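Alr1585 protein (Nostoc sp., PDB 5C2I) probably uses its haem to oxidise dyes and other substrates with hydrogen peroxide, as a DyP-type peroxidase. Local coordinates at residues R332-L344 with G348-H360. The protein carries 1 engineered substitution. Numbering follows the deposited sequence.
Sequences RKTNPRGDTARLL and GHFDEAFKEERGH. With HEM (protoporphyrin IX containing Fe), chain E; EDO (1,2-ethanediol), chain G.
N335 meets E357 through a water that donates both to N335 OD1 and to E357 OE2. On its other branch N335 faces the haem: with CG anti to the backbone N (chi1 -175°), ND2 donates to propionate oxygen O2D at 2.9 Å, while OD1 accepts from R337 N in an Asx turn. P336 CB rests 3.8 Å from E357 OE2. R337 donates through NH2 to HEM O1D, which lies at the edge of its guanidinium, in plane; NH1 donates to F314 O. A type I' turn from P336 to D339 links the haem pocket to a helical hairpin of the C-terminal DyP-type peroxidase family region, in which 339-343 and 350-358 run roughly antiparallel (145° between the short axes), 8.1 Å apart. At the N-cap, G338 N reaches the syn lone pair of E357 OE2 at 2.7 Å, 158° at the hydrogen. E357 OE1 takes two donors from T340: the backbone N, 3.0 Å away and nearly in line with the C-O bond, and OG1, 2.6 Å away on the anti lone pair. A glutamine in place of E357 would probably turn an NH2 toward either G338 N or the T340 donors, leaving those without an acceptor and removing the buried negative charge. Beyond T340, A341 CB lies over the F350 ring face, 3.9 Å from its centroid, and meets A353 CB at 3.8 Å. The R342 side chain lies alongside F350, CG nearest ring atom CE2, while R342 NH2 forms a salt bridge with D339 OD1.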
# COMPACT_ATOMS: atom_id res chain seq x y z
N ARG A 332 18.05 -31.11 6.07
CA ARG A 332 19.05 -32.15 5.99
C ARG A 332 18.45 -33.57 6.10
O ARG A 332 19.01 -34.51 5.53
CB ARG A 332 20.11 -31.93 7.07
CG ARG A 332 21.37 -32.77 6.88
CD ARG A 332 22.56 -32.22 7.61
NE ARG A 332 23.76 -32.97 7.28
CZ ARG A 332 25.00 -32.61 7.60
NH1 ARG A 332 25.26 -31.46 8.21
NH2 ARG A 332 26.02 -33.35 7.17
N LYS A 333 17.32 -33.71 6.80
CA LYS A 333 16.57 -34.96 6.83
C LYS A 333 15.90 -35.26 5.47
O LYS A 333 15.99 -36.39 4.96
CB LYS A 333 15.48 -34.89 7.87
CG LYS A 333 15.99 -35.11 9.28
CD LYS A 333 16.14 -36.60 9.59
CE LYS A 333 15.81 -36.98 11.00
NZ LYS A 333 15.62 -38.45 11.20
N THR A 334 15.31 -34.24 4.86
CA THR A 334 14.54 -34.44 3.64
C THR A 334 15.41 -34.40 2.40
O THR A 334 15.04 -34.98 1.37
CB THR A 334 13.39 -33.43 3.52
OG1 THR A 334 13.91 -32.10 3.53
CG2 THR A 334 12.40 -33.58 4.62
N ASN A 335 16.55 -33.70 2.46
CA ASN A 335 17.51 -33.68 1.39
C ASN A 335 18.91 -33.78 1.95
O ASN A 335 19.53 -32.78 2.33
CB ASN A 335 17.39 -32.47 0.49
CG ASN A 335 18.36 -32.55 -0.70
OD1 ASN A 335 19.17 -33.50 -0.78
ND2 ASN A 335 18.33 -31.57 -1.58
N PRO A 336 19.41 -35.01 2.07
CA PRO A 336 20.70 -35.19 2.74
C PRO A 336 21.90 -34.64 1.95
O PRO A 336 23.02 -34.66 2.49
CB PRO A 336 20.79 -36.72 2.92
CG PRO A 336 19.39 -37.21 2.89
CD PRO A 336 18.70 -36.29 1.90
N ARG A 337 21.68 -34.25 0.69
CA ARG A 337 22.72 -33.75 -0.21
C ARG A 337 24.04 -34.55 -0.17
O ARG A 337 25.14 -33.97 -0.15
CB ARG A 337 23.00 -32.25 0.04
CG ARG A 337 21.74 -31.42 -0.11
CD ARG A 337 22.00 -29.93 -0.07
NE ARG A 337 20.72 -29.22 -0.15
CZ ARG A 337 20.45 -28.12 -0.84
NH1 ARG A 337 21.37 -27.50 -1.58
NH2 ARG A 337 19.22 -27.60 -0.75
N GLY A 338 23.91 -35.87 -0.12
CA GLY A 338 25.07 -36.75 -0.06
C GLY A 338 25.34 -37.49 1.23
O GLY A 338 26.20 -38.40 1.25
N ASP A 339 24.67 -37.12 2.33
CA ASP A 339 24.96 -37.82 3.63
C ASP A 339 24.80 -39.33 3.49
O ASP A 339 25.56 -40.08 4.11
CB ASP A 339 24.04 -37.36 4.79
CG ASP A 339 24.41 -36.03 5.37
OD1 ASP A 339 25.57 -35.55 5.20
OD2 ASP A 339 23.51 -35.42 6.01
N THR A 340 23.81 -39.80 2.73
CA THR A 340 23.56 -41.26 2.65
C THR A 340 24.62 -41.97 1.81
O THR A 340 24.96 -43.14 2.06
CB THR A 340 22.17 -41.65 2.13
OG1 THR A 340 22.07 -41.41 0.72
CG2 THR A 340 21.05 -40.93 2.88
N ALA A 341 25.19 -41.23 0.86
CA ALA A 341 26.23 -41.75 0.00
C ALA A 341 27.57 -41.86 0.72
O ALA A 341 28.37 -42.72 0.40
CB ALA A 341 26.35 -40.89 -1.26
N ARG A 342 27.83 -40.99 1.69
CA ARG A 342 29.00 -41.13 2.55
C ARG A 342 28.86 -42.13 3.66
O ARG A 342 29.78 -42.89 3.96
CB ARG A 342 29.24 -39.87 3.34
CG ARG A 342 29.89 -38.78 2.57
CD ARG A 342 30.18 -37.64 3.54
NE ARG A 342 28.97 -36.83 3.75
CZ ARG A 342 28.51 -35.92 2.89
NH1 ARG A 342 29.16 -35.68 1.75
NH2 ARG A 342 27.41 -35.23 3.16
N LEU A 343 27.74 -42.02 4.36
CA LEU A 343 27.65 -42.57 5.71
C LEU A 343 27.12 -43.97 5.64
O LEU A 343 27.51 -44.80 6.44
CB LEU A 343 26.77 -41.69 6.62
CG LEU A 343 27.35 -40.31 6.96
CD1 LEU A 343 26.32 -39.46 7.69
CD2 LEU A 343 28.65 -40.46 7.81
N LEU A 344 26.25 -44.24 4.67
CA LEU A 344 25.57 -45.52 4.59
C LEU A 344 26.06 -46.38 3.43
O LEU A 344 25.38 -47.37 3.11
CB LEU A 344 24.05 -45.33 4.47
CG LEU A 344 23.35 -44.44 5.49
CD1 LEU A 344 21.91 -44.23 5.04
CD2 LEU A 344 23.41 -45.07 6.87
N GLY A 348 31.80 -48.32 -1.32
CA GLY A 348 32.51 -47.17 -1.88
C GLY A 348 31.93 -46.54 -3.13
O GLY A 348 32.57 -45.70 -3.75
N HIS A 349 30.72 -46.94 -3.53
CA HIS A 349 30.12 -46.43 -4.76
C HIS A 349 29.40 -45.11 -4.46
O HIS A 349 28.18 -45.05 -4.52
CB HIS A 349 29.21 -47.51 -5.42
CG HIS A 349 29.97 -48.53 -6.25
ND1 HIS A 349 30.54 -49.66 -5.70
CD2 HIS A 349 30.30 -48.54 -7.56
CE1 HIS A 349 31.17 -50.34 -6.65
NE2 HIS A 349 31.05 -49.68 -7.79
N PHE A 350 30.16 -44.06 -4.12
CA PHE A 350 29.58 -42.75 -3.77
C PHE A 350 28.66 -42.26 -4.88
O PHE A 350 27.50 -41.94 -4.61
CB PHE A 350 30.61 -41.64 -3.45
CG PHE A 350 29.98 -40.27 -3.14
CD1 PHE A 350 29.62 -39.39 -4.16
CD2 PHE A 350 29.73 -39.88 -1.83
CE1 PHE A 350 29.04 -38.15 -3.89
CE2 PHE A 350 29.14 -38.64 -1.55
CZ PHE A 350 28.79 -37.77 -2.58
N ASP A 351 29.16 -42.23 -6.12
CA ASP A 351 28.38 -41.66 -7.22
C ASP A 351 27.06 -42.37 -7.43
O ASP A 351 26.02 -41.71 -7.63
CB ASP A 351 29.19 -41.65 -8.53
CG ASP A 351 30.30 -40.62 -8.52
OD1 ASP A 351 30.35 -39.77 -7.59
OD2 ASP A 351 31.16 -40.68 -9.42
N GLU A 352 27.08 -43.70 -7.42
CA GLU A 352 25.86 -44.48 -7.61
C GLU A 352 24.91 -44.23 -6.43
O GLU A 352 23.71 -44.05 -6.62
CB GLU A 352 26.13 -45.98 -7.71
CG GLU A 352 26.85 -46.48 -8.97
CD GLU A 352 28.36 -46.12 -9.04
OE1 GLU A 352 28.93 -45.53 -8.07
OE2 GLU A 352 28.98 -46.45 -10.10
N ALA A 353 25.45 -44.22 -5.21
CA ALA A 353 24.65 -44.04 -4.02
C ALA A 353 24.01 -42.62 -3.99
O ALA A 353 22.89 -42.48 -3.58
CB ALA A 353 25.47 -44.28 -2.77
N PHE A 354 24.75 -41.60 -4.42
CA PHE A 354 24.22 -40.24 -4.49
C PHE A 354 23.09 -40.15 -5.54
O PHE A 354 22.06 -39.52 -5.29
CB PHE A 354 25.36 -39.26 -4.76
CG PHE A 354 24.99 -37.80 -4.64
CD1 PHE A 354 24.10 -37.35 -3.70
CD2 PHE A 354 25.63 -36.86 -5.47
CE1 PHE A 354 23.79 -36.02 -3.58
CE2 PHE A 354 25.31 -35.52 -5.37
CZ PHE A 354 24.41 -35.10 -4.40
N LYS A 355 23.25 -40.81 -6.68
CA LYS A 355 22.17 -40.84 -7.69
C LYS A 355 20.91 -41.46 -7.08
O LYS A 355 19.82 -40.97 -7.26
CB LYS A 355 22.60 -41.58 -8.96
CG LYS A 355 23.48 -40.75 -9.86
CD LYS A 355 23.64 -41.39 -11.23
CE LYS A 355 24.73 -40.65 -12.00
NZ LYS A 355 26.08 -41.17 -11.70
N GLU A 356 21.08 -42.56 -6.36
CA GLU A 356 19.98 -43.23 -5.71
C GLU A 356 19.34 -42.33 -4.66
O GLU A 356 18.11 -42.22 -4.58
CB GLU A 356 20.52 -44.52 -5.06
CG GLU A 356 19.47 -45.53 -4.75
CD GLU A 356 20.09 -46.80 -4.19
OE1 GLU A 356 20.90 -47.44 -4.94
OE2 GLU A 356 19.78 -47.14 -3.02
N GLU A 357 20.17 -41.68 -3.83
CA GLU A 357 19.65 -40.70 -2.86
C GLU A 357 18.81 -39.62 -3.54
O GLU A 357 17.72 -39.26 -3.07
CB GLU A 357 20.79 -40.06 -2.10
CG GLU A 357 20.37 -39.14 -0.98
CD GLU A 357 21.50 -38.33 -0.43
OE1 GLU A 357 22.36 -38.92 0.25
OE2 GLU A 357 21.55 -37.10 -0.75
N ARG A 358 19.33 -39.08 -4.65
CA ARG A 358 18.63 -38.01 -5.39
C ARG A 358 17.32 -38.49 -6.02
O ARG A 358 16.44 -37.68 -6.31
CB ARG A 358 19.57 -37.40 -6.45
CG ARG A 358 20.72 -36.58 -5.87
CD ARG A 358 21.83 -36.36 -6.90
NE ARG A 358 21.35 -35.68 -8.10
CZ ARG A 358 21.18 -34.36 -8.23
NH1 ARG A 358 21.47 -33.53 -7.25
NH2 ARG A 358 20.74 -33.87 -9.39
N GLY A 359 17.18 -39.81 -6.22
CA GLY A 359 15.99 -40.38 -6.81
C GLY A 359 14.79 -40.34 -5.88
O GLY A 359 13.65 -40.53 -6.33
N HIS A 360 15.02 -40.03 -4.59
CA HIS A 360 13.95 -39.90 -3.62
C HIS A 360 13.33 -38.51 -3.54
O HIS A 360 12.37 -38.31 -2.79
CB HIS A 360 14.41 -40.31 -2.21
CG HIS A 360 15.00 -41.68 -2.13
ND1 HIS A 360 14.28 -42.82 -2.42
CD2 HIS A 360 16.26 -42.08 -1.86
CE1 HIS A 360 15.07 -43.88 -2.28
NE2 HIS A 360 16.28 -43.45 -1.96
CHA HEM E . 12.05 -27.78 2.60
CHB HEM E . 8.74 -26.26 5.76
CHC HEM E . 6.39 -30.46 5.28
CHD HEM E . 9.85 -32.03 2.33
C1A HEM E . 11.37 -27.00 3.52
C2A HEM E . 11.78 -25.71 3.97
C3A HEM E . 10.85 -25.29 4.86
C4A HEM E . 9.86 -26.30 4.93
CMA HEM E . 10.80 -23.98 5.59
CAA HEM E . 13.02 -24.93 3.55
CBA HEM E . 12.91 -24.03 2.31
CGA HEM E . 12.57 -24.88 1.12
O1A HEM E . 13.46 -25.49 0.46
O2A HEM E . 11.39 -24.97 0.79
C1B HEM E . 7.80 -27.28 5.86
C2B HEM E . 6.60 -27.20 6.66
C3B HEM E . 5.93 -28.33 6.50
C4B HEM E . 6.77 -29.16 5.62
CMB HEM E . 6.21 -26.02 7.47
CAB HEM E . 4.61 -28.77 7.01
CBB HEM E . 3.63 -27.93 7.39
C1C HEM E . 7.16 -31.30 4.46
C2C HEM E . 6.92 -32.64 4.21
C3C HEM E . 7.92 -33.08 3.39
C4C HEM E . 8.75 -31.99 3.13
CMC HEM E . 5.76 -33.47 4.68
CAC HEM E . 8.17 -34.42 2.87
CBC HEM E . 7.87 -35.58 3.41
C1D HEM E . 10.65 -30.91 2.10
C2D HEM E . 11.77 -30.97 1.17
C3D HEM E . 12.41 -29.81 1.27
C4D HEM E . 11.62 -29.03 2.25
CMD HEM E . 12.18 -32.11 0.26
CAD HEM E . 13.61 -29.39 0.48
CBD HEM E . 14.94 -29.84 1.09
CGD HEM E . 16.07 -29.41 0.21
O1D HEM E . 16.95 -28.74 0.74
O2D HEM E . 16.14 -29.73 -1.03
NA HEM E . 10.24 -27.39 4.18
NB HEM E . 7.87 -28.46 5.34
NC HEM E . 8.33 -30.92 3.88
ND HEM E . 10.64 -29.77 2.79
FE HEM E . 9.31 -29.15 4.05
C1 EDO G . 11.78 -42.95 -9.13
O1 EDO G . 11.18 -42.83 -7.84
C2 EDO G . 13.17 -42.34 -9.27
O2 EDO G . 13.31 -40.97 -8.87
O HOH W 1 19.83 -35.72 -2.43
O HOH W 2 22.03 -43.51 -1.02
O HOH W 3 7.86 -28.46 2.36